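PDB 5YH1: member of s1p family of ribosomal proteins from Pyrococcus furiosus, which probably acts as an exonuclease of the DHH family that binds manganese and nucleic acid, this chain being its DHH-domain fragment. Local coordinates for residues A[416-419]-A[425-428]; A[367-372]-A[421-426]; A[397-402]-A[431-436]. All blocks are in the same frame, centred on the assembly; numbering follows the deposited sequence.

Contact 1 (A[416-419]-A[425-428])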
ATOM      1  N   ILE A 416       9.895 -12.631  19.425  1.00 39.03           N
ATOM      2  CA  ILE A 416       8.725 -13.032  20.186  1.00 37.98           C
ATOM      3  C   ILE A 416       7.627 -12.017  19.887  1.00 36.14           C
ATOM      4  O   ILE A 416       7.910 -10.837  19.643  1.00 33.86           O
ATOM      5  CB  ILE A 416       9.008 -13.012  21.700  1.00 40.38           C
ATOM      6  CG1 ILE A 416      10.278 -13.807  22.028  1.00 45.22           C
ATOM      7  CG2 ILE A 416       7.850 -13.619  22.470  1.00 42.26           C
ATOM      8  CD1 ILE A 416      10.711 -13.706  23.481  1.00 46.18           C
ATOM      9  N   LYS A 417       6.382 -12.482  19.878  1.00 33.64           N
ATOM     10  CA  LYS A 417       5.217 -11.600  19.876  1.00 32.26           C
ATOM     11  C   LYS A 417       4.415 -11.925  21.124  1.00 30.67           C
ATOM     12  O   LYS A 417       4.520 -13.024  21.673  1.00 31.09           O
ATOM     13  CB  LYS A 417       4.357 -11.803  18.626  1.00 34.29           C
ATOM     14  CG  LYS A 417       5.051 -11.476  17.312  1.00 35.05           C
ATOM     15  N   PHE A 418       3.643 -10.950  21.586  1.00 28.76           N
ATOM     16  CA  PHE A 418       2.810 -11.099  22.773  1.00 27.73           C
ATOM     17  C   PHE A 418       1.780  -9.964  22.800  1.00 27.52           C
ATOM     18  O   PHE A 418       1.866  -9.030  21.991  1.00 27.93           O
ATOM     19  CB  PHE A 418       3.678 -11.058  24.031  1.00 27.58           C
ATOM     20  CG  PHE A 418       4.731  -9.982  23.998  1.00 27.23           C
ATOM     21  CD1 PHE A 418       4.430  -8.682  24.373  1.00 26.29           C
ATOM     22  CD2 PHE A 418       6.029 -10.273  23.591  1.00 27.49           C
ATOM     23  CE1 PHE A 418       5.397  -7.693  24.331  1.00 27.02           C
ATOM     24  CE2 PHE A 418       6.998  -9.285  23.557  1.00 26.64           C
ATOM     25  CZ  PHE A 418       6.684  -7.999  23.928  1.00 26.25           C
ATOM     26  N   PHE A 419       0.822 -10.054  23.720  1.00 26.55           N
ATOM     27  CA  PHE A 419      -0.174  -8.998  23.920  1.00 26.72           C
ATOM     28  C   PHE A 419       0.468  -7.796  24.606  1.00 26.37           C
ATOM     29  O   PHE A 419       1.184  -7.953  25.602  1.00 26.92           O
ATOM     30  CB  PHE A 419      -1.340  -9.498  24.787  1.00 26.45           C
ATOM     31  CG  PHE A 419      -2.238 -10.509  24.118  1.00 26.93           C
ATOM     32  CD1 PHE A 419      -2.277 -10.666  22.737  1.00 27.27           C
ATOM     33  CD2 PHE A 419      -3.076 -11.297  24.891  1.00 27.24           C
ATOM     34  CE1 PHE A 419      -3.116 -11.606  22.153  1.00 28.15           C
ATOM     35  CE2 PHE A 419      -3.918 -12.230  24.313  1.00 27.51           C
ATOM     36  CZ  PHE A 419      -3.944 -12.385  22.944  1.00 27.80           C
ATOM     37  N   GLU A 425       5.020  -8.621  32.115  1.00 33.53           N
ATOM     38  CA  GLU A 425       5.050  -9.991  32.621  1.00 33.85           C
ATOM     39  C   GLU A 425       5.851 -10.924  31.709  1.00 31.83           C
ATOM     40  O   GLU A 425       6.612 -11.758  32.186  1.00 32.90           O
ATOM     41  CB  GLU A 425       3.630 -10.552  32.808  1.00 36.11           C
ATOM     42  CG  GLU A 425       2.833  -9.924  33.946  1.00 38.55           C
ATOM     43  CD  GLU A 425       2.045  -8.682  33.538  1.00 41.88           C
ATOM     44  OE1 GLU A 425       1.057  -8.372  34.229  1.00 50.61           O
ATOM     45  OE2 GLU A 425       2.385  -8.006  32.538  1.00 41.88           O
ATOM     46  N   VAL A 426       5.665 -10.795  30.402  1.00 30.15           N
ATOM     47  CA  VAL A 426       6.384 -11.631  29.450  1.00 30.24           C
ATOM     48  C   VAL A 426       7.905 -11.376  29.495  1.00 31.08           C
ATOM     49  O   VAL A 426       8.699 -12.321  29.523  1.00 29.92           O
ATOM     50  CB  VAL A 426       5.848 -11.435  28.017  1.00 29.23           C
ATOM     51  CG1 VAL A 426       6.726 -12.149  27.003  1.00 29.24           C
ATOM     52  CG2 VAL A 426       4.422 -11.954  27.910  1.00 30.03           C
ATOM     53  N   LEU A 427       8.306 -10.108  29.519  1.00 30.48           N
ATOM     54  CA  LEU A 427       9.730  -9.767  29.473  1.00 31.51           C
ATOM     55  C   LEU A 427      10.425 -10.022  30.796  1.00 31.45           C
ATOM     56  O   LEU A 427      11.579 -10.415  30.810  1.00 30.29           O
ATOM     57  CB  LEU A 427       9.935  -8.315  29.042  1.00 31.81           C
ATOM     58  CG  LEU A 427       9.459  -8.017  27.619  1.00 32.97           C
ATOM     59  CD1 LEU A 427       9.837  -6.594  27.245  1.00 34.05           C
ATOM     60  CD2 LEU A 427      10.016  -9.014  26.609  1.00 33.06           C
ATOM     61  N   GLU A 428       9.728  -9.803  31.903  1.00 32.52           N
ATOM     62  CA  GLU A 428      10.259 -10.194  33.199  1.00 33.93           C
ATOM     63  C   GLU A 428      10.405 -11.714  33.307  1.00 33.64           C
ATOM     64  O   GLU A 428      11.381 -12.197  33.877  1.00 34.64           O
ATOM     65  CB  GLU A 428       9.411  -9.635  34.336  1.00 36.16           C
ATOM     66  CG  GLU A 428       9.623  -8.144  34.531  1.00 39.29           C
ATOM     67  CD  GLU A 428       8.822  -7.569  35.683  1.00 42.03           C
ATOM     68  OE1 GLU A 428       7.986  -8.298  36.265  1.00 45.08           O
ATOM     69  OE2 GLU A 428       9.031  -6.378  36.000  1.00 43.64           O
TER
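F418 lays the CD2–CE2 side of its ring against the first two turns of helix 423-435, overlapping V426 most and L427 less. CD2 of F418 lies 4.0 Å from CG1 of V426, while CE2 of F418 is 4.3 Å from CD2 of L427; both methyls approach obliquely. The other V426 methyl, CG2, sits beside the root of the aromatic side chain, 4.1 Å from CB of F418, so one branch meets the ring and the other its CB. F418 carries its CG between the backbone N and the carbonyl carbon (chi1 43°), which swings the ring alongside I416, whose CG2 meets the ring edge in its plane. I416 and K417 end strand 413-417; F418, just past the strand, has a backbone hydrogen bond with D372. V426 also packs on L400, A403 and V405. This is the C-terminal part of the chain, consistent with a DHHA1-type domain, where helices pack on a mixed sheet separate from the parallel sheet of the manganese-binding part. With 165 Å² buried and all side-chain contacts apolar, the two segments contribute shape and hydrophobic contact but no directional bond.

Contact 2 (A[367-372]-A[421-426]); sequences LAYGPD and GKRKEV
R423, in the first turn of helix 423-435, reaches across to the end of strand 364-369 and does nearly all the work on its side, passing Y369 and ending at the backbone of G370 and P371. The close-packed part is where the arginine bends. Its chain runs out extended from the helix and then turns at chi3 (70°), bringing NH2 of R423 to 3.0 Å from O of G370. The N-H points nearly straight at the oxygen (163°), and that oxygen lies in the guanidinium plane; the donor nevertheless stands well above the carbonyl plane and misses the lone-pair directions. CD of R423 is pressed against the same oxygen, 3.3 Å from O of G370, and also lies 3.7 Å from O of P371, so the aliphatic part of the chain runs past two successive carbonyls. Further back, R423 packs against F418.

The outer side is looser. Y369 meets the guanidinium by its ring edge, with NH2 of R423 3.7 Å from CD1 of Y369 and near the ring plane. From the arginine's side, CE1 of Y369 sits over one guanidinium face, off toward the rim. The two planes are 80° apart, which rules out a parallel stack. Neither Y369 nor P371 is fully buried, and R423 itself remains partly exposed at the margin of the contact. Beyond R423, the turn around G421 and K422 leads toward the second subunit, where K422 packs on Y334 of that neighbouring chain.

A single charged donor thus ties the start of the C-terminal helix to a main-chain carbonyl at the strand end. Because the acceptor is a neutral peptide oxygen, the positive charge is not cancelled there; with R423 partly exposed, it is probably partly solvated.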
ATOM      1  N   LEU A 367      18.166  -7.979  23.820  1.00 25.15           N
ATOM      2  CA  LEU A 367      16.711  -8.020  23.699  1.00 25.38           C
ATOM      3  C   LEU A 367      16.198  -6.631  23.329  1.00 24.43           C
ATOM      4  O   LEU A 367      16.279  -5.706  24.129  1.00 23.77           O
ATOM      5  CB  LEU A 367      16.115  -8.453  25.029  1.00 27.11           C
ATOM      6  CG  LEU A 367      14.594  -8.387  25.145  1.00 28.98           C
ATOM      7  CD1 LEU A 367      13.967  -9.549  24.405  1.00 29.15           C
ATOM      8  CD2 LEU A 367      14.202  -8.407  26.614  1.00 31.08           C
ATOM      9  N   ALA A 368      15.675  -6.492  22.117  1.00 24.44           N
ATOM     10  CA  ALA A 368      15.109  -5.223  21.654  1.00 24.73           C
ATOM     11  C   ALA A 368      13.604  -5.353  21.550  1.00 25.13           C
ATOM     12  O   ALA A 368      13.120  -6.177  20.786  1.00 26.24           O
ATOM     13  CB  ALA A 368      15.688  -4.855  20.302  1.00 24.37           C
ATOM     14  N   TYR A 369      12.859  -4.539  22.295  1.00 25.49           N
ATOM     15  CA  TYR A 369      11.406  -4.718  22.375  1.00 24.91           C
ATOM     16  C   TYR A 369      10.592  -3.482  21.988  1.00 25.08           C
ATOM     17  O   TYR A 369      11.019  -2.339  22.169  1.00 23.34           O
ATOM     18  CB  TYR A 369      11.003  -5.190  23.770  1.00 25.08           C
ATOM     19  CG  TYR A 369      11.350  -4.246  24.894  1.00 25.81           C
ATOM     20  CD1 TYR A 369      10.463  -3.242  25.292  1.00 26.41           C
ATOM     21  CD2 TYR A 369      12.559  -4.362  25.575  1.00 26.61           C
ATOM     22  CE1 TYR A 369      10.785  -2.380  26.331  1.00 26.57           C
ATOM     23  CE2 TYR A 369      12.888  -3.505  26.614  1.00 26.99           C
ATOM     24  CZ  TYR A 369      12.002  -2.519  26.986  1.00 27.37           C
ATOM     25  OH  TYR A 369      12.334  -1.677  28.015  1.00 28.75           O
ATOM     26  N   GLY A 370       9.412  -3.746  21.439  1.00 26.24           N
ATOM     27  CA  GLY A 370       8.391  -2.723  21.205  1.00 26.68           C
ATOM     28  C   GLY A 370       7.179  -2.978  22.088  1.00 25.72           C
ATOM     29  O   GLY A 370       7.284  -3.691  23.084  1.00 24.85           O
ATOM     30  N   PRO A 371       6.016  -2.401  21.725  1.00 26.48           N
ATOM     31  CA  PRO A 371       4.795  -2.611  22.516  1.00 26.10           C
ATOM     32  C   PRO A 371       4.393  -4.082  22.619  1.00 26.05           C
ATOM     33  O   PRO A 371       3.968  -4.519  23.679  1.00 25.46           O
ATOM     34  CB  PRO A 371       3.711  -1.847  21.726  1.00 26.61           C
ATOM     35  CG  PRO A 371       4.439  -0.943  20.798  1.00 26.92           C
ATOM     36  CD  PRO A 371       5.749  -1.626  20.498  1.00 26.78           C
ATOM     37  N   ASP A 372       4.529  -4.818  21.514  1.00 26.32           N
ATOM     38  CA  ASP A 372       3.974  -6.165  21.390  1.00 28.09           C
ATOM     39  C   ASP A 372       4.910  -7.166  20.686  1.00 27.37           C
ATOM     40  O   ASP A 372       4.455  -8.181  20.159  1.00 24.96           O
ATOM     41  CB  ASP A 372       2.633  -6.089  20.640  1.00 30.20           C
ATOM     42  CG  ASP A 372       2.775  -5.495  19.256  1.00 31.73           C
ATOM     43  OD1 ASP A 372       3.887  -5.065  18.881  1.00 31.67           O
ATOM     44  OD2 ASP A 372       1.768  -5.444  18.537  1.00 36.16           O
ATOM     45  N   GLY A 421      -0.623  -5.557  26.570  1.00 26.75           N
ATOM     46  CA  GLY A 421      -0.983  -5.438  27.972  1.00 27.30           C
ATOM     47  C   GLY A 421      -0.307  -6.434  28.895  1.00 28.82           C
ATOM     48  O   GLY A 421      -0.424  -6.302  30.104  1.00 29.82           O
ATOM     49  N   LYS A 422       0.387  -7.432  28.345  1.00 30.38           N
ATOM     50  CA  LYS A 422       1.145  -8.382  29.163  1.00 31.15           C
ATOM     51  C   LYS A 422       2.663  -8.276  28.924  1.00 30.33           C
ATOM     52  O   LYS A 422       3.405  -9.197  29.268  1.00 28.71           O
ATOM     53  CB  LYS A 422       0.676  -9.821  28.891  1.00 32.63           C
ATOM     54  CG  LYS A 422      -0.786 -10.141  29.217  1.00 35.49           C
ATOM     55  CD  LYS A 422      -1.265  -9.608  30.563  1.00 38.03           C
ATOM     56  CE  LYS A 422      -0.596 -10.265  31.754  1.00 40.92           C
ATOM     57  NZ  LYS A 422      -1.371 -11.449  32.204  1.00 44.30           N
ATOM     58  N   ARG A 423       3.123  -7.162  28.352  1.00 29.55           N
ATOM     59  CA  ARG A 423       4.541  -7.018  28.023  1.00 30.53           C
ATOM     60  C   ARG A 423       5.453  -7.170  29.239  1.00 31.24           C
ATOM     61  O   ARG A 423       6.409  -7.938  29.210  1.00 29.97           O
ATOM     62  CB  ARG A 423       4.840  -5.678  27.359  1.00 29.89           C
ATOM     63  CG  ARG A 423       6.322  -5.558  27.016  1.00 30.14           C
ATOM     64  CD  ARG A 423       6.632  -4.323  26.205  1.00 30.05           C
ATOM     65  NE  ARG A 423       6.493  -3.123  27.007  1.00 29.65           N
ATOM     66  CZ  ARG A 423       6.731  -1.901  26.558  1.00 30.44           C
ATOM     67  NH1 ARG A 423       6.561  -0.858  27.357  1.00 29.68           N
ATOM     68  NH2 ARG A 423       7.128  -1.722  25.304  1.00 30.92           N
ATOM     69  N   LYS A 424       5.155  -6.418  30.289  1.00 33.05           N
ATOM     70  CA  LYS A 424       5.944  -6.433  31.517  1.00 35.50           C
ATOM     71  C   LYS A 424       6.125  -7.875  32.020  1.00 36.12           C
ATOM     72  O   LYS A 424       7.246  -8.302  32.296  1.00 34.77           O
ATOM     73  CB  LYS A 424       5.247  -5.582  32.574  1.00 38.39           C
ATOM     74  CG  LYS A 424       6.054  -5.263  33.823  1.00 43.14           C
ATOM     75  CD  LYS A 424       5.104  -4.934  34.972  1.00 47.83           C
ATOM     76  CE  LYS A 424       5.687  -3.935  35.956  1.00 52.31           C
ATOM     77  NZ  LYS A 424       6.855  -4.485  36.693  1.00 56.14           N
ATOM     78  N   GLU A 425       5.020  -8.621  32.115  1.00 33.53           N
ATOM     79  CA  GLU A 425       5.050  -9.991  32.621  1.00 33.85           C
ATOM     80  C   GLU A 425       5.851 -10.924  31.709  1.00 31.83           C
ATOM     81  O   GLU A 425       6.612 -11.758  32.186  1.00 32.90           O
ATOM     82  CB  GLU A 425       3.630 -10.552  32.808  1.00 36.11           C
ATOM     83  CG  GLU A 425       2.833  -9.924  33.946  1.00 38.55           C
ATOM     84  CD  GLU A 425       2.045  -8.682  33.538  1.00 41.88           C
ATOM     85  OE1 GLU A 425       1.057  -8.372  34.229  1.00 50.61           O
ATOM     86  OE2 GLU A 425       2.385  -8.006  32.538  1.00 41.88           O
ATOM     87  N   VAL A 426       5.665 -10.795  30.402  1.00 30.15           N
ATOM     88  CA  VAL A 426       6.384 -11.631  29.450  1.00 30.24           C
ATOM     89  C   VAL A 426       7.905 -11.376  29.495  1.00 31.08           C
ATOM     90  O   VAL A 426       8.699 -12.321  29.523  1.00 29.92           O
ATOM     91  CB  VAL A 426       5.848 -11.435  28.017  1.00 29.23           C
ATOM     92  CG1 VAL A 426       6.726 -12.149  27.003  1.00 29.24           C
ATOM     93  CG2 VAL A 426       4.422 -11.954  27.910  1.00 30.03           C
TER

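Contact 3 (A[397-402]-A[431-436]); sequences AEKLPD and AKEVLK
Helix 389-399 ends where helix 423-435 is also nearing its own end, and the backbones stay well apart, with CA of K399 11.3 Å from CA of E433, the nearest pair. Only long side chains can span that distance. K399 and E433 reach toward each other from opposite directions. The lysine runs extended until a final bend at chi4 (70°) turns its amine toward the glutamate; NZ of K399 then stands 3.5 Å from OE1 of E433, a salt bridge at long range with no hydrogen bond assigned to it. E433 is folded at chi2 (-54°), which keeps its carboxylate close to its own helix.

The same oxygen has a firmer partner one turn along: NZ of K436 donates a hydrogen bond to OE1 of E433 at 3.1 Å, arriving on the syn side and 30° out of the carboxylate plane. OE1 therefore serves two ammonium groups, and the three residues form a salt-bridge network. The amines themselves come close, with NZ of K399 4.4 Å from NZ of K436, and the shared carboxylate probably offsets much of their repulsion. Both lysines are exposed although E433 is buried, and just 61 Å² is covered between the segments, so this is an electrostatic bridge at the surface.

D402, further along the first segment, rests on P313 of the second subunit. Apolar contacts join the same elements nearby: L400, the first residue past helix 389-399, packs on V426 and A429 of helix 423-435, while V434 and L435 touch L320, in the turn between strands 316-319 and 325-330.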
ATOM      1  N   ALA A 397       4.966 -19.355  27.018  1.00 34.68           N
ATOM      2  CA  ALA A 397       3.583 -19.616  26.618  1.00 37.36           C
ATOM      3  C   ALA A 397       2.826 -20.437  27.663  1.00 40.85           C
ATOM      4  O   ALA A 397       1.663 -20.152  27.956  1.00 39.87           O
ATOM      5  CB  ALA A 397       3.542 -20.318  25.267  1.00 36.76           C
ATOM      6  N   GLU A 398       3.500 -21.434  28.238  1.00 42.44           N
ATOM      7  CA  GLU A 398       2.906 -22.276  29.272  1.00 45.93           C
ATOM      8  C   GLU A 398       2.720 -21.529  30.592  1.00 44.45           C
ATOM      9  O   GLU A 398       1.710 -21.728  31.262  1.00 45.27           O
ATOM     10  CB  GLU A 398       3.744 -23.548  29.486  1.00 52.13           C
ATOM     11  CG  GLU A 398       3.338 -24.381  30.704  1.00 60.00           C
ATOM     12  CD  GLU A 398       4.116 -25.689  30.830  1.00 69.00           C
ATOM     13  OE1 GLU A 398       4.308 -26.153  31.980  1.00 74.55           O
ATOM     14  OE2 GLU A 398       4.536 -26.257  29.791  1.00 71.72           O
ATOM     15  N   LYS A 399       3.687 -20.694  30.977  1.00 42.27           N
ATOM     16  CA  LYS A 399       3.575 -19.905  32.212  1.00 42.15           C
ATOM     17  C   LYS A 399       2.563 -18.767  32.101  1.00 39.52           C
ATOM     18  O   LYS A 399       2.071 -18.295  33.111  1.00 40.31           O
ATOM     19  CB  LYS A 399       4.909 -19.268  32.601  1.00 45.05           C
ATOM     20  CG  LYS A 399       5.953 -20.213  33.153  1.00 49.76           C
ATOM     21  CD  LYS A 399       7.031 -19.435  33.904  1.00 52.51           C
ATOM     22  CE  LYS A 399       7.848 -20.344  34.817  1.00 54.38           C
ATOM     23  NZ  LYS A 399       8.718 -21.270  34.043  1.00 56.54           N
ATOM     24  N   LEU A 400       2.304 -18.297  30.884  1.00 37.24           N
ATOM     25  CA  LEU A 400       1.480 -17.098  30.661  1.00 36.69           C
ATOM     26  C   LEU A 400       0.540 -17.367  29.499  1.00 35.39           C
ATOM     27  O   LEU A 400       0.687 -16.776  28.424  1.00 31.77           O
ATOM     28  CB  LEU A 400       2.370 -15.885  30.349  1.00 36.70           C
ATOM     29  CG  LEU A 400       3.452 -15.554  31.376  1.00 37.99           C
ATOM     30  CD1 LEU A 400       4.433 -14.521  30.831  1.00 38.39           C
ATOM     31  CD2 LEU A 400       2.829 -15.061  32.670  1.00 39.23           C
ATOM     32  N   PRO A 401      -0.426 -18.282  29.701  1.00 36.03           N
ATOM     33  CA  PRO A 401      -1.297 -18.710  28.595  1.00 36.54           C
ATOM     34  C   PRO A 401      -2.205 -17.594  28.045  1.00 36.59           C
ATOM     35  O   PRO A 401      -2.602 -17.636  26.879  1.00 38.82           O
ATOM     36  CB  PRO A 401      -2.112 -19.866  29.208  1.00 37.87           C
ATOM     37  CG  PRO A 401      -2.024 -19.681  30.695  1.00 36.65           C
ATOM     38  CD  PRO A 401      -0.735 -18.969  30.973  1.00 36.02           C
ATOM     39  N   ASP A 402      -2.483 -16.588  28.866  1.00 36.00           N
ATOM     40  CA  ASP A 402      -3.292 -15.430  28.461  1.00 38.01           C
ATOM     41  C   ASP A 402      -2.496 -14.282  27.809  1.00 36.98           C
ATOM     42  O   ASP A 402      -3.065 -13.236  27.511  1.00 35.11           O
ATOM     43  CB  ASP A 402      -4.016 -14.874  29.693  1.00 41.11           C
ATOM     44  CG  ASP A 402      -3.056 -14.308  30.718  1.00 45.79           C
ATOM     45  OD1 ASP A 402      -1.912 -14.837  30.822  1.00 53.84           O
ATOM     46  OD2 ASP A 402      -3.429 -13.347  31.426  1.00 49.50           O
ATOM     47  N   ALA A 431      13.408 -12.622  31.294  1.00 31.97           N
ATOM     48  CA  ALA A 431      14.639 -12.301  32.015  1.00 32.30           C
ATOM     49  C   ALA A 431      14.950 -13.344  33.104  1.00 33.32           C
ATOM     50  O   ALA A 431      16.116 -13.665  33.341  1.00 31.56           O
ATOM     51  CB  ALA A 431      14.558 -10.906  32.604  1.00 30.86           C
ATOM     52  N   LYS A 432      13.913 -13.886  33.746  1.00 33.76           N
ATOM     53  CA  LYS A 432      14.108 -14.895  34.790  1.00 33.92           C
ATOM     54  C   LYS A 432      14.648 -16.180  34.190  1.00 33.69           C
ATOM     55  O   LYS A 432      15.488 -16.839  34.797  1.00 33.45           O
ATOM     56  CB  LYS A 432      12.812 -15.188  35.558  1.00 34.62           C
ATOM     57  N   GLU A 433      14.170 -16.537  33.000  1.00 32.43           N
ATOM     58  CA  GLU A 433      14.677 -17.716  32.314  1.00 33.50           C
ATOM     59  C   GLU A 433      16.162 -17.576  31.951  1.00 35.33           C
ATOM     60  O   GLU A 433      16.894 -18.572  31.952  1.00 33.98           O
ATOM     61  CB  GLU A 433      13.868 -18.011  31.050  1.00 33.28           C
ATOM     62  CG  GLU A 433      12.440 -18.459  31.326  1.00 35.22           C
ATOM     63  CD  GLU A 433      12.359 -19.649  32.274  1.00 36.30           C
ATOM     64  OE1 GLU A 433      11.672 -19.533  33.309  1.00 36.64           O
ATOM     65  OE2 GLU A 433      12.996 -20.689  31.993  1.00 36.13           O
ATOM     66  N   VAL A 434      16.589 -16.353  31.632  1.00 34.69           N
ATOM     67  CA  VAL A 434      17.986 -16.083  31.294  1.00 36.21           C
ATOM     68  C   VAL A 434      18.849 -16.141  32.556  1.00 35.69           C
ATOM     69  O   VAL A 434      19.900 -16.771  32.536  1.00 36.75           O
ATOM     70  CB  VAL A 434      18.156 -14.733  30.557  1.00 35.51           C
ATOM     71  CG1 VAL A 434      19.627 -14.413  30.348  1.00 36.06           C
ATOM     72  CG2 VAL A 434      17.444 -14.777  29.209  1.00 34.73           C
ATOM     73  N   LEU A 435      18.395 -15.506  33.641  1.00 35.64           N
ATOM     74  CA  LEU A 435      19.056 -15.610  34.956  1.00 38.15           C
ATOM     75  C   LEU A 435      19.300 -17.056  35.403  1.00 37.76           C
ATOM     76  O   LEU A 435      20.328 -17.350  35.988  1.00 35.43           O
ATOM     77  CB  LEU A 435      18.232 -14.924  36.047  1.00 40.20           C
ATOM     78  CG  LEU A 435      18.471 -13.430  36.255  1.00 43.75           C
ATOM     79  CD1 LEU A 435      17.282 -12.809  36.979  1.00 45.57           C
ATOM     80  CD2 LEU A 435      19.759 -13.193  37.030  1.00 43.32           C
ATOM     81  N   LYS A 436      18.340 -17.935  35.129  1.00 37.51           N
ATOM     82  CA  LYS A 436      18.389 -19.328  35.577  1.00 39.24           C
ATOM     83  C   LYS A 436      19.277 -20.233  34.724  1.00 37.89           C
ATOM     84  O   LYS A 436      19.519 -21.380  35.094  1.00 37.37           O
ATOM     85  CB  LYS A 436      16.968 -19.915  35.617  1.00 40.98           C
ATOM     86  CG  LYS A 436      16.107 -19.346  36.736  1.00 44.22           C
ATOM     87  CD  LYS A 436      14.613 -19.520  36.484  1.00 47.58           C
ATOM     88  CE  LYS A 436      14.230 -20.948  36.133  1.00 49.90           C
ATOM     89  NZ  LYS A 436      12.791 -21.027  35.758  1.00 53.22           N
TER

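How the contacts relate
All three contacts use helix 423-435, the last of the chain, and lie away from the manganese site. Contacts 1 and 2, centred about 4 Å apart, share E425 and V426 and bring the helix's first turns to the ends of strands 364-369 and 413-417, which flank strand 373-378 in the mixed sheet. Contact 3 is centred about 9 Å from contact 1 and 12 Å from contact 2. The partner segments come in the order 367-372, 397-402, 416-419. A K422–D402 salt bridge joins the start of helix 423-435 to the residues just after helix 389-399; both residues also meet the second subunit. The last helix thus packs on one side of this sheet, with helix 389-399 beside it.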